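Local structure of beta-lactamase-like protein (Novosphingobium pentaromativorans US6-1, 6AUF) at residues Asp81-Val86 with Ala117-Ala122; Val100-Thr105 with Gln126-Ala131; Asp111-Ile116 with Glu153-Val158; Pro183-Gly188 with Thr213-Asp218. The protein probably hydrolyses the amide bond of beta-lactam antibiotics, using two zinc ions as a metallo-beta-lactamase of subclass B3. One frame throughout, in Å; residues are numbered along the deposited sequence. Where two conformers were deposited one is given.

Contact 1: residues Asp81-Val86 with Ala117-Ala122; sequences DAAPLV and AELQKA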
loop_
_atom_site.group_PDB
_atom_site.type_symbol
_atom_site.label_atom_id
_atom_site.label_comp_id
_atom_site.label_asym_id
_atom_site.label_seq_id
_atom_site.Cartn_x
_atom_site.Cartn_y
_atom_site.Cartn_z
ATOM N N ASP A 81 -11.990 7.952 7.567
ATOM C CA ASP A 81 -12.288 9.373 7.733
ATOM C C ASP A 81 -11.261 10.279 7.074
ATOM O O ASP A 81 -11.316 11.496 7.267
ATOM C CB ASP A 81 -12.396 9.741 9.220
ATOM C CG ASP A 81 -11.086 9.523 9.983
ATOM O OD1 ASP A 81 -10.098 9.061 9.367
ATOM O OD2 ASP A 81 -11.047 9.798 11.203
ATOM N N ALA A 82 -10.334 9.726 6.301
ATOM C CA ALA A 82 -9.153 10.467 5.884
ATOM C C ALA A 82 -9.262 11.064 4.486
ATOM O O ALA A 82 -8.314 11.716 4.038
ATOM C CB ALA A 82 -7.915 9.563 5.969
ATOM N N ALA A 83 -10.384 10.877 3.794
ATOM C CA ALA A 83 -10.528 11.380 2.432
ATOM C C ALA A 83 -10.112 12.852 2.313
ATOM O O ALA A 83 -9.217 13.184 1.518
ATOM C CB ALA A 83 -11.970 11.182 1.961
ATOM N N PRO A 84 -10.724 13.766 3.078
ATOM C CA PRO A 84 -10.361 15.191 2.937
ATOM C C PRO A 84 -8.883 15.474 3.168
ATOM O O PRO A 84 -8.322 16.368 2.523
ATOM C CB PRO A 84 -11.238 15.887 3.992
ATOM C CG PRO A 84 -12.391 14.957 4.199
ATOM C CD PRO A 84 -11.821 13.565 4.040
ATOM N N LEU A 85 -8.230 14.741 4.069
ATOM C CA LEU A 85 -6.813 14.977 4.313
ATOM C C LEU A 85 -6.004 14.830 3.029
ATOM O O LEU A 85 -5.208 15.710 2.682
ATOM C CB LEU A 85 -6.302 14.023 5.392
ATOM C CG LEU A 85 -6.641 14.369 6.842
ATOM C CD1 LEU A 85 -8.126 14.609 7.016
ATOM C CD2 LEU A 85 -6.183 13.245 7.750
ATOM N N VAL A 86 -6.206 13.723 2.303
ATOM C CA VAL A 86 -5.426 13.479 1.096
ATOM C C VAL A 86 -5.928 14.342 -0.045
ATOM O O VAL A 86 -5.142 14.812 -0.874
ATOM C CB VAL A 86 -5.444 11.985 0.717
ATOM C CG1 VAL A 86 -6.798 11.354 1.009
ATOM C CG2 VAL A 86 -5.113 11.821 -0.753
ATOM N N ALA A 117 -14.251 4.797 -1.235
ATOM C CA ALA A 117 -15.547 5.182 -1.777
ATOM C C ALA A 117 -15.677 6.698 -1.849
ATOM O O ALA A 117 -15.842 7.269 -2.932
ATOM C CB ALA A 117 -16.659 4.581 -0.920
ATOM N N GLU A 118 -15.611 7.356 -0.688
ATOM C CA GLU A 118 -15.687 8.813 -0.640
ATOM C C GLU A 118 -14.603 9.450 -1.501
ATOM O O GLU A 118 -14.838 10.471 -2.158
ATOM C CB GLU A 118 -15.581 9.279 0.814
ATOM C CG GLU A 118 -15.417 10.764 0.995
ATOM C CD GLU A 118 -15.340 11.160 2.455
ATOM O OE1 GLU A 118 -15.283 10.254 3.309
ATOM O OE2 GLU A 118 -15.343 12.376 2.745
ATOM N N LEU A 119 -13.412 8.853 -1.521
ATOM C CA LEU A 119 -12.342 9.371 -2.363
ATOM C C LEU A 119 -12.696 9.270 -3.838
ATOM O O LEU A 119 -12.268 10.106 -4.638
ATOM C CB LEU A 119 -11.055 8.606 -2.082
ATOM C CG LEU A 119 -9.790 9.422 -2.244
ATOM C CD1 LEU A 119 -9.940 10.667 -1.404
ATOM C CD2 LEU A 119 -8.594 8.593 -1.805
ATOM N N GLN A 120 -13.468 8.253 -4.214
ATOM C CA GLN A 120 -13.794 8.039 -5.618
ATOM C C GLN A 120 -14.809 9.056 -6.116
ATOM O O GLN A 120 -14.616 9.664 -7.173
ATOM C CB GLN A 120 -14.322 6.621 -5.813
ATOM C CG GLN A 120 -14.976 6.384 -7.156
ATOM C CD GLN A 120 -15.736 5.082 -7.167
ATOM O OE1 GLN A 120 -15.514 4.212 -8.020
ATOM N NE2 GLN A 120 -16.634 4.929 -6.202
ATOM N N LYS A 121 -15.917 9.236 -5.386
ATOM C CA LYS A 121 -16.942 10.169 -5.845
ATOM C C LYS A 121 -16.456 11.609 -5.748
ATOM O O LYS A 121 -16.849 12.452 -6.559
ATOM C CB LYS A 121 -18.242 9.973 -5.060
ATOM C CG LYS A 121 -18.207 10.471 -3.628
ATOM C CD LYS A 121 -18.683 9.400 -2.646
ATOM C CE LYS A 121 -20.202 9.298 -2.596
ATOM N NZ LYS A 121 -20.654 8.279 -1.601
ATOM N N ALA A 122 -15.589 11.906 -4.785
ATOM C CA ALA A 122 -14.946 13.211 -4.757
ATOM C C ALA A 122 -13.992 13.428 -5.928
ATOM O O ALA A 122 -13.505 14.549 -6.108
ATOM C CB ALA A 122 -14.194 13.391 -3.436
#
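Two neighbouring helices of the metallo-beta-lactamase fold meet where Ala83 and Val86, in the first turns of helix 83-91, pack against Leu119 of helix 116-121. The backbones come nearest at Ala83 and Leu119, whose CA atoms are 5.5 Å apart. Leu119 leads with one branch: its CD1 lies 4.0 Å from Ala83 CB and also touches the CA and carbonyl O of that residue. One turn further along helix 83-91, Val86 CG1 reaches Leu119 CD1 tip to tip at 4.0 Å. Val86 turns CG1 between its own backbone N and carbonyl carbon (chi1 37°), which aims this branch at the leucine. Each helix belongs to a beta-alpha-beta crossover of the larger sheet: helix 83-91 links the parallel strands 72-75 and 100-104, and helix 116-121 links 100-104 to 126-130. Leu119 also touches Ser77 and Leu87, and Val86 touches Ser63. Glu118 was modelled in two conformers, so its part in the contact is doubtful; in one of them the extended chain lies over Ala83 CB and crosses Pro84 at about a right angle, with OE2 near Pro84 CD. No hydrogen bond joins the segments, which bury 199 Å² in all. Just before helix 83-91, Asp81 OD1 is hydrogen-bonded to Ser41 OG.

Contact 2: residues Val100-Thr105 with Gln126-Ala131; sequences VRWILT and QIAAVA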
loop_
_atom_site.group_PDB
_atom_site.type_symbol
_atom_site.label_atom_id
_atom_site.label_comp_id
_atom_site.label_asym_id
_atom_site.label_seq_id
_atom_site.Cartn_x
_atom_site.Cartn_y
_atom_site.Cartn_z
ATOM N N VAL A 100 -7.173 12.860 -11.281
ATOM C CA VAL A 100 -6.788 11.481 -10.991
ATOM C C VAL A 100 -7.826 10.551 -11.613
ATOM O O VAL A 100 -9.021 10.636 -11.312
ATOM C CB VAL A 100 -6.639 11.237 -9.482
ATOM C CG1 VAL A 100 -7.856 11.694 -8.746
ATOM C CG2 VAL A 100 -6.399 9.771 -9.210
ATOM N N ARG A 101 -7.368 9.678 -12.503
ATOM C CA ARG A 101 -8.266 8.834 -13.273
ATOM C C ARG A 101 -8.456 7.447 -12.678
ATOM O O ARG A 101 -9.509 6.841 -12.894
ATOM C CB ARG A 101 -7.759 8.718 -14.715
ATOM C CG ARG A 101 -7.880 10.032 -15.482
ATOM C CD ARG A 101 -9.167 10.731 -15.063
ATOM N NE ARG A 101 -9.488 11.916 -15.857
ATOM C CZ ARG A 101 -10.463 12.769 -15.554
ATOM N NH1 ARG A 101 -11.205 12.567 -14.469
ATOM N NH2 ARG A 101 -10.693 13.824 -16.327
ATOM N N TRP A 102 -7.490 6.945 -11.920
ATOM C CA TRP A 102 -7.575 5.621 -11.315
ATOM C C TRP A 102 -7.247 5.702 -9.834
ATOM O O TRP A 102 -6.363 6.460 -9.425
ATOM C CB TRP A 102 -6.616 4.640 -11.988
ATOM C CG TRP A 102 -7.036 4.312 -13.377
ATOM C CD1 TRP A 102 -6.625 4.920 -14.523
ATOM C CD2 TRP A 102 -7.982 3.310 -13.768
ATOM N NE1 TRP A 102 -7.250 4.357 -15.604
ATOM C CE2 TRP A 102 -8.091 3.368 -15.170
ATOM C CE3 TRP A 102 -8.746 2.365 -13.065
ATOM C CZ2 TRP A 102 -8.928 2.513 -15.892
ATOM C CZ3 TRP A 102 -9.577 1.522 -13.778
ATOM C CH2 TRP A 102 -9.662 1.600 -15.180
ATOM N N ILE A 103 -7.970 4.925 -9.036
ATOM C CA ILE A 103 -7.635 4.710 -7.635
ATOM C C ILE A 103 -7.317 3.230 -7.472
ATOM O O ILE A 103 -8.115 2.370 -7.865
ATOM C CB ILE A 103 -8.768 5.152 -6.689
ATOM C CG1 ILE A 103 -8.896 6.671 -6.663
ATOM C CG2 ILE A 103 -8.519 4.676 -5.277
ATOM C CD1 ILE A 103 -10.235 7.122 -6.154
ATOM N N LEU A 104 -6.135 2.944 -6.937
ATOM C CA LEU A 104 -5.659 1.594 -6.689
ATOM C C LEU A 104 -5.524 1.394 -5.186
ATOM O O LEU A 104 -5.674 2.335 -4.398
ATOM C CB LEU A 104 -4.316 1.345 -7.383
ATOM C CG LEU A 104 -4.242 1.788 -8.843
ATOM C CD1 LEU A 104 -2.821 1.651 -9.350
ATOM C CD2 LEU A 104 -5.217 0.998 -9.720
ATOM N N THR A 105 -5.239 0.152 -4.793
ATOM C CA THR A 105 -5.113 -0.198 -3.385
ATOM C C THR A 105 -3.929 -1.125 -3.177
ATOM O O THR A 105 -3.560 -1.901 -4.060
ATOM C CB THR A 105 -6.370 -0.884 -2.827
ATOM O OG1 THR A 105 -6.710 -2.025 -3.629
ATOM C CG2 THR A 105 -7.527 0.094 -2.779
ATOM N N GLN A 126 -11.931 5.837 -11.698
ATOM C CA GLN A 126 -12.316 4.438 -11.685
ATOM C C GLN A 126 -11.360 3.642 -10.804
ATOM O O GLN A 126 -10.217 4.038 -10.557
ATOM C CB GLN A 126 -12.335 3.864 -13.097
ATOM C CG GLN A 126 -13.630 4.103 -13.821
ATOM C CD GLN A 126 -13.591 3.577 -15.227
ATOM O OE1 GLN A 126 -12.581 3.710 -15.919
ATOM N NE2 GLN A 126 -14.683 2.952 -15.655
ATOM N N ILE A 127 -11.849 2.504 -10.332
ATOM C CA ILE A 127 -11.131 1.654 -9.391
ATOM C C ILE A 127 -10.721 0.368 -10.095
ATOM O O ILE A 127 -11.545 -0.274 -10.766
ATOM C CB ILE A 127 -11.997 1.357 -8.155
ATOM C CG1 ILE A 127 -12.217 2.648 -7.356
ATOM C CG2 ILE A 127 -11.385 0.241 -7.327
ATOM C CD1 ILE A 127 -13.351 2.566 -6.372
ATOM N N ALA A 128 -9.448 -0.001 -9.950
ATOM C CA ALA A 128 -8.919 -1.253 -10.471
ATOM C C ALA A 128 -8.273 -2.019 -9.331
ATOM O O ALA A 128 -7.701 -1.410 -8.421
ATOM C CB ALA A 128 -7.900 -1.024 -11.591
ATOM N N ALA A 129 -8.369 -3.351 -9.378
ATOM C CA ALA A 129 -7.888 -4.168 -8.270
ATOM C C ALA A 129 -7.683 -5.607 -8.727
ATOM O O ALA A 129 -8.281 -6.059 -9.707
ATOM C CB ALA A 129 -8.856 -4.112 -7.086
ATOM N N VAL A 130 -6.815 -6.315 -7.994
ATOM C CA VAL A 130 -6.566 -7.728 -8.252
ATOM C C VAL A 130 -7.808 -8.544 -7.911
ATOM O O VAL A 130 -8.593 -8.199 -7.019
ATOM C CB VAL A 130 -5.354 -8.241 -7.451
ATOM C CG1 VAL A 130 -4.121 -7.481 -7.811
ATOM C CG2 VAL A 130 -5.626 -8.171 -5.957
ATOM N N ALA A 131 -7.981 -9.653 -8.613
ATOM C CA ALA A 131 -9.162 -10.463 -8.362
ATOM C C ALA A 131 -9.229 -10.913 -6.901
ATOM O O ALA A 131 -10.312 -10.950 -6.304
ATOM C CB ALA A 131 -9.185 -11.660 -9.318
HETATM O O HOH W 1 -6.095 -2.218 -6.363
#
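Arg101, Ile103, Gln126 and Ala128 supply the backbone groups that join strand 100-104 to strand 126-130. Gln126 grips the neighbouring strand at two points: its N donates to Arg101 O at 2.9 Å, and its O accepts from Ile103 N at 2.9 Å with an N-H...O angle of 161°. A third bond, Ala128 N to Ile103 O, is weak at 3.4 Å. Beyond it the strands spread, and a water takes over, donating to Ala128 O at 2.7 Å and hydrogen-bonded to Thr105 OG1 at 2.8 Å. Thr105 O accepts from Trp192 NE1. On the other flank of strand 100-104, backbone groups of Arg101, Trp102 and Leu104 are bonded to His72 and Leu74 of strand 72-75 and to Asp76 just after it, while Ile127 pairs with Ala161. Side chains alternate between the faces. Trp102 and Gln126 run alongside each other in the same direction; with Trp102 CG anti to the carbonyl carbon (chi1 -69°), the indole is brought next to strand 126-130. Gln126 CB sits over one face of its six-membered ring, 4.0 Å from the centroid, as a CH-pi contact. Farther along, Trp102 CZ3 and Leu104 CD2 each approach Ala128 CB to 3.8 Å, and both residues pack on Val170 of the second sheet. Ile103 and Ile127 point to the other face, against Ile116 of helix 116-121. Parallel strands backed by their crossover helix on one face and a second sheet on the other are the layering of the alpha-beta/beta-alpha metallo-beta-lactamase fold.

Contact 3: residues Asp111-Ile116 with Glu153-Val158; sequences DHAGSI and EGFPPV. With ZN (zinc ion), chain B.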
loop_
_atom_site.group_PDB
_atom_site.type_symbol
_atom_site.label_atom_id
_atom_site.label_comp_id
_atom_site.label_asym_id
_atom_site.label_seq_id
_atom_site.Cartn_x
_atom_site.Cartn_y
_atom_site.Cartn_z
ATOM N N ASP A 111 -7.962 0.676 7.216
ATOM C CA ASP A 111 -6.961 1.709 7.458
ATOM C C ASP A 111 -6.271 2.149 6.174
ATOM O O ASP A 111 -5.680 3.235 6.139
ATOM C CB ASP A 111 -5.922 1.196 8.451
ATOM C CG ASP A 111 -5.408 -0.172 8.066
ATOM O OD1 ASP A 111 -6.252 -0.993 7.641
ATOM O OD2 ASP A 111 -4.184 -0.421 8.159
ATOM N N HIS A 112 -6.310 1.324 5.129
ATOM C CA HIS A 112 -5.676 1.681 3.869
ATOM C C HIS A 112 -6.660 2.036 2.773
ATOM O O HIS A 112 -6.342 2.859 1.914
ATOM C CB HIS A 112 -4.788 0.535 3.384
ATOM C CG HIS A 112 -3.704 0.176 4.343
ATOM N ND1 HIS A 112 -2.496 0.838 4.380
ATOM C CD2 HIS A 112 -3.649 -0.765 5.314
ATOM C CE1 HIS A 112 -1.738 0.314 5.324
ATOM N NE2 HIS A 112 -2.413 -0.663 5.904
ATOM N N ALA A 113 -7.841 1.429 2.785
ATOM C CA ALA A 113 -8.837 1.625 1.744
ATOM C C ALA A 113 -10.141 2.149 2.323
ATOM O O ALA A 113 -11.144 2.228 1.604
ATOM C CB ALA A 113 -9.068 0.312 0.971
ATOM N N GLY A 114 -10.140 2.527 3.602
ATOM C CA GLY A 114 -11.379 2.842 4.292
ATOM C C GLY A 114 -12.221 3.924 3.638
ATOM O O GLY A 114 -13.447 3.938 3.796
ATOM N N SER A 115 -11.597 4.851 2.915
ATOM C CA SER A 115 -12.364 5.885 2.233
ATOM C C SER A 115 -12.099 5.876 0.734
ATOM O O SER A 115 -12.134 6.918 0.082
ATOM C CB SER A 115 -12.107 7.273 2.841
ATOM O OG SER A 115 -10.732 7.551 3.038
ATOM N N ILE A 116 -11.847 4.693 0.173
ATOM C CA ILE A 116 -11.832 4.548 -1.281
ATOM C C ILE A 116 -13.121 5.106 -1.871
ATOM O O ILE A 116 -13.109 5.821 -2.881
ATOM C CB ILE A 116 -11.629 3.068 -1.668
ATOM C CG1 ILE A 116 -10.213 2.616 -1.344
ATOM C CG2 ILE A 116 -11.875 2.860 -3.147
ATOM C CD1 ILE A 116 -9.172 3.382 -2.118
ATOM N N GLU A 153 -12.424 -4.581 11.319
ATOM C CA GLU A 153 -13.710 -3.999 10.958
ATOM C C GLU A 153 -13.760 -3.700 9.460
ATOM O O GLU A 153 -12.759 -3.774 8.746
ATOM C CB GLU A 153 -13.955 -2.719 11.761
ATOM C CG GLU A 153 -12.782 -1.748 11.704
ATOM C CD GLU A 153 -13.204 -0.303 11.844
ATOM O OE1 GLU A 153 -13.670 0.082 12.938
ATOM O OE2 GLU A 153 -13.081 0.446 10.850
ATOM N N GLY A 154 -14.955 -3.340 8.986
ATOM C CA GLY A 154 -15.186 -3.112 7.578
ATOM C C GLY A 154 -15.161 -1.638 7.204
ATOM O O GLY A 154 -14.883 -0.759 8.015
ATOM N N PHE A 155 -15.464 -1.382 5.936
ATOM C CA PHE A 155 -15.474 -0.028 5.400
ATOM C C PHE A 155 -16.484 0.032 4.269
ATOM O O PHE A 155 -17.000 -1.000 3.825
ATOM C CB PHE A 155 -14.086 0.391 4.911
ATOM C CG PHE A 155 -13.509 -0.535 3.909
ATOM C CD1 PHE A 155 -12.808 -1.658 4.315
ATOM C CD2 PHE A 155 -13.680 -0.299 2.555
ATOM C CE1 PHE A 155 -12.274 -2.538 3.381
ATOM C CE2 PHE A 155 -13.149 -1.164 1.614
ATOM C CZ PHE A 155 -12.442 -2.292 2.029
ATOM N N PRO A 156 -16.786 1.225 3.771
ATOM C CA PRO A 156 -17.881 1.360 2.811
ATOM C C PRO A 156 -17.493 0.786 1.461
ATOM O O PRO A 156 -16.407 1.071 0.936
ATOM C CB PRO A 156 -18.114 2.876 2.741
ATOM C CG PRO A 156 -16.811 3.460 3.070
ATOM C CD PRO A 156 -16.111 2.508 4.017
ATOM N N PRO A 157 -18.367 -0.019 0.870
ATOM C CA PRO A 157 -18.014 -0.736 -0.359
ATOM C C PRO A 157 -17.836 0.198 -1.546
ATOM O O PRO A 157 -18.107 1.399 -1.500
ATOM C CB PRO A 157 -19.200 -1.682 -0.574
ATOM C CG PRO A 157 -19.892 -1.747 0.744
ATOM C CD PRO A 157 -19.682 -0.421 1.386
ATOM N N VAL A 158 -17.377 -0.413 -2.641
ATOM C CA VAL A 158 -17.100 0.267 -3.899
ATOM C C VAL A 158 -17.268 -0.759 -5.012
ATOM O O VAL A 158 -17.179 -1.967 -4.781
ATOM C CB VAL A 158 -15.673 0.859 -3.910
ATOM C CG1 VAL A 158 -14.805 0.116 -4.899
ATOM C CG2 VAL A 158 -15.705 2.339 -4.222
HETATM ZN ZN ZN B . -2.067 -1.324 7.723
#
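Phe155 rests on Gly114, its CB 3.7 Å from Gly114 CA. The phenyl continues alongside Ala113: the carbonyl carbon of Ala113 lies above one face, displaced toward the rim, and CE2 is 4.4 Å from Ala113 CB. This course follows from a first torsion of 56°, which sets CG between the phenylalanine's backbone N and carbonyl carbon. A second apolar contact lies farther along, where Ile116 CG2 meets Val158 CG2 at 4.0 Å, the two side chains set nearly perpendicular. Val158 also touches Ala117 and Gln120, and both Ile116 and Val158 reach Ile127 of strand 126-130. Polar atoms meet carbon here: Phe155 CD2 is 3.7 Å from Ala113 O, and the Pro156 ring lies against Gly114 O. Ala113 O meanwhile accepts a backbone bond from Ile116 N at 2.9 Å, closing the turn between the two helices. Metal bonds come from Asp111 and His112, the closing DH of the HxHxDH signature of the superfamily. Asp111 OD2 binds zinc at 2.3 Å and His112 NE2 at 2.0 Å, with His251 a further ligand. Phe155 comes close, side chain to side chain, to His109, a ligand of the other zinc, so its loop probably flanks the active site. Hydrogen bonds tie Ser115 to the loop 77-79: Ser115 OG to Pro79 O, and Ser115 N to Ser77 OG.

Contact 4: residues Pro183-Gly188 with Thr213-Asp218; sequences PAHSPG and TTISAD. With ZN (zinc ion), chain C.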
loop_
_atom_site.group_PDB
_atom_site.type_symbol
_atom_site.label_atom_id
_atom_site.label_comp_id
_atom_site.label_asym_id
_atom_site.label_seq_id
_atom_site.Cartn_x
_atom_site.Cartn_y
_atom_site.Cartn_z
ATOM N N PRO A 183 0.221 -12.043 -1.702
ATOM C CA PRO A 183 -0.762 -12.269 -0.629
ATOM C C PRO A 183 -0.173 -12.678 0.713
ATOM O O PRO A 183 -0.697 -13.598 1.354
ATOM C CB PRO A 183 -1.644 -13.391 -1.204
ATOM C CG PRO A 183 -1.257 -13.481 -2.672
ATOM C CD PRO A 183 0.180 -13.131 -2.690
ATOM N N ALA A 184 0.889 -11.991 1.160
ATOM C CA ALA A 184 1.515 -12.334 2.430
ATOM C C ALA A 184 0.686 -11.857 3.615
ATOM O O ALA A 184 0.527 -12.589 4.595
ATOM C CB ALA A 184 2.925 -11.763 2.490
ATOM N N HIS A 185 0.138 -10.647 3.543
ATOM C CA HIS A 185 -0.483 -10.033 4.707
ATOM C C HIS A 185 -1.981 -10.278 4.745
ATOM O O HIS A 185 -2.559 -10.395 5.833
ATOM C CB HIS A 185 -0.170 -8.522 4.731
ATOM C CG HIS A 185 -1.071 -7.723 5.632
ATOM N ND1 HIS A 185 -0.880 -7.627 6.995
ATOM C CD2 HIS A 185 -2.185 -7.003 5.362
ATOM C CE1 HIS A 185 -1.831 -6.877 7.526
ATOM N NE2 HIS A 185 -2.634 -6.486 6.555
ATOM N N SER A 186 -2.605 -10.362 3.579
ATOM C CA SER A 186 -4.029 -10.622 3.440
ATOM C C SER A 186 -4.245 -11.341 2.122
ATOM O O SER A 186 -3.351 -11.376 1.268
ATOM C CB SER A 186 -4.828 -9.320 3.464
ATOM O OG SER A 186 -4.605 -8.627 2.249
ATOM N N PRO A 187 -5.430 -11.908 1.904
ATOM C CA PRO A 187 -5.663 -12.575 0.614
ATOM C C PRO A 187 -5.579 -11.636 -0.572
ATOM O O PRO A 187 -5.072 -12.037 -1.633
ATOM C CB PRO A 187 -7.065 -13.172 0.787
ATOM C CG PRO A 187 -7.166 -13.419 2.263
ATOM C CD PRO A 187 -6.470 -12.242 2.893
ATOM N N GLY A 188 -6.057 -10.397 -0.427
ATOM C CA GLY A 188 -6.131 -9.439 -1.509
ATOM C C GLY A 188 -4.901 -8.575 -1.681
ATOM O O GLY A 188 -4.909 -7.650 -2.502
ATOM N N THR A 213 3.076 -8.274 6.960
ATOM C CA THR A 213 3.020 -8.856 8.292
ATOM C C THR A 213 1.989 -9.973 8.323
ATOM O O THR A 213 0.854 -9.786 7.875
ATOM C CB THR A 213 2.669 -7.770 9.315
ATOM O OG1 THR A 213 1.467 -7.103 8.902
ATOM C CG2 THR A 213 3.791 -6.733 9.399
ATOM N N THR A 214 2.386 -11.139 8.838
ATOM C CA THR A 214 1.479 -12.282 8.990
ATOM C C THR A 214 0.900 -12.252 10.395
ATOM O O THR A 214 1.515 -12.749 11.345
ATOM C CB THR A 214 2.207 -13.597 8.748
ATOM O OG1 THR A 214 3.364 -13.650 9.591
ATOM C CG2 THR A 214 2.606 -13.754 7.272
ATOM N N ILE A 215 -0.293 -11.679 10.529
ATOM C CA ILE A 215 -0.913 -11.473 11.831
ATOM C C ILE A 215 -2.369 -11.885 11.734
ATOM O O ILE A 215 -2.970 -11.844 10.658
ATOM C CB ILE A 215 -0.786 -10.005 12.317
ATOM C CG1 ILE A 215 -1.345 -9.030 11.277
ATOM C CG2 ILE A 215 0.675 -9.676 12.672
ATOM C CD1 ILE A 215 -1.106 -7.543 11.615
ATOM N N SER A 216 -2.942 -12.267 12.874
ATOM C CA SER A 216 -4.247 -12.905 12.880
ATOM C C SER A 216 -4.996 -12.547 14.147
ATOM O O SER A 216 -4.418 -12.069 15.123
ATOM C CB SER A 216 -4.113 -14.426 12.800
ATOM O OG SER A 216 -3.560 -14.934 14.004
ATOM N N ALA A 217 -6.298 -12.817 14.130
ATOM C CA ALA A 217 -7.034 -12.960 15.372
ATOM C C ALA A 217 -6.367 -14.038 16.235
ATOM O O ALA A 217 -5.542 -14.830 15.762
ATOM C CB ALA A 217 -8.491 -13.311 15.082
ATOM N N ASP A 218 -6.732 -14.065 17.521
ATOM C CA ASP A 218 -6.055 -14.963 18.457
ATOM C C ASP A 218 -6.312 -16.422 18.111
ATOM O O ASP A 218 -5.379 -17.235 18.049
ATOM C CB ASP A 218 -6.508 -14.681 19.887
ATOM C CG ASP A 218 -6.181 -13.273 20.336
ATOM O OD1 ASP A 218 -5.581 -12.512 19.542
ATOM O OD2 ASP A 218 -6.536 -12.933 21.486
HETATM ZN ZN ZN C . -3.849 -4.822 6.839
HETATM O O HOH W 2 -1.873 -11.763 8.312
#
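The imidazole of His185 is held at its edges by Thr213 on one side and zinc on the other, while the rings of two further ligands, His107 and His109, meet it at steep angles of about 55° and 75°. ND1 donates to Thr213 O at 2.9 Å; the acceptor is tilted 18° from the ring plane, and the donor lies in the carbonyl plane, on a lone pair. The same N-H makes a second, weak bond to Thr213 OG1 at 3.1 Å, so one residue receives it through both its carbonyl and its hydroxyl. Near the ring plane too, Ile215 CD1 lies 4.2 Å from His185 CE1. With CG anti to the backbone N, the ring runs alongside Thr213 and sends NE2 to the metal at 2.1 Å. This is the three-histidine zinc site of the metallo-beta-lactamase fold, and Thr213 is a second-shell residue of it: its hold on ND1 probably helps set the rotation of the ring, with NE2 toward the metal. Thr213 OG1 is also hydrogen-bonded to a citrate, probably from the crystallisation liquor, which may mark a pocket here. Around the backbone, Thr213 O also receives a CA-H...O contact from His185. A water accepts from Ile215 N at 2.7 Å and lies 2.9 Å from His185 O, to which it can donate. Thr214 CG2 touches Ala184 O at 3.6 Å, while Ile232 of helix 226-241 and Tyr283 and Phe284 of helix 272-292 pack against the threonine.

Contacts 1, 2 and 3 interlock along the chain, their segments alternating, and form one continuous body; contact 4 follows later. Gln120 of contact 1 packs on Ile103 and Ile127 of contact 2 and on Val158 of contact 3, and Ile116 of contact 3 lies against the same strands, so helix 116-121 joins all three. Centres of contacts 1 and 3 are about 10 Å apart, those of 2 and 3 about 13 Å. Contact 4 belongs to loops of the second sheet's half, its centre about 17 Å from that of contact 3 without touching it, though its Gly188 packs on Val130 of contact 2. Contacts 3 and 4 come from the two halves and each gives zinc ligands, consistent with a dinuclear site at their junction.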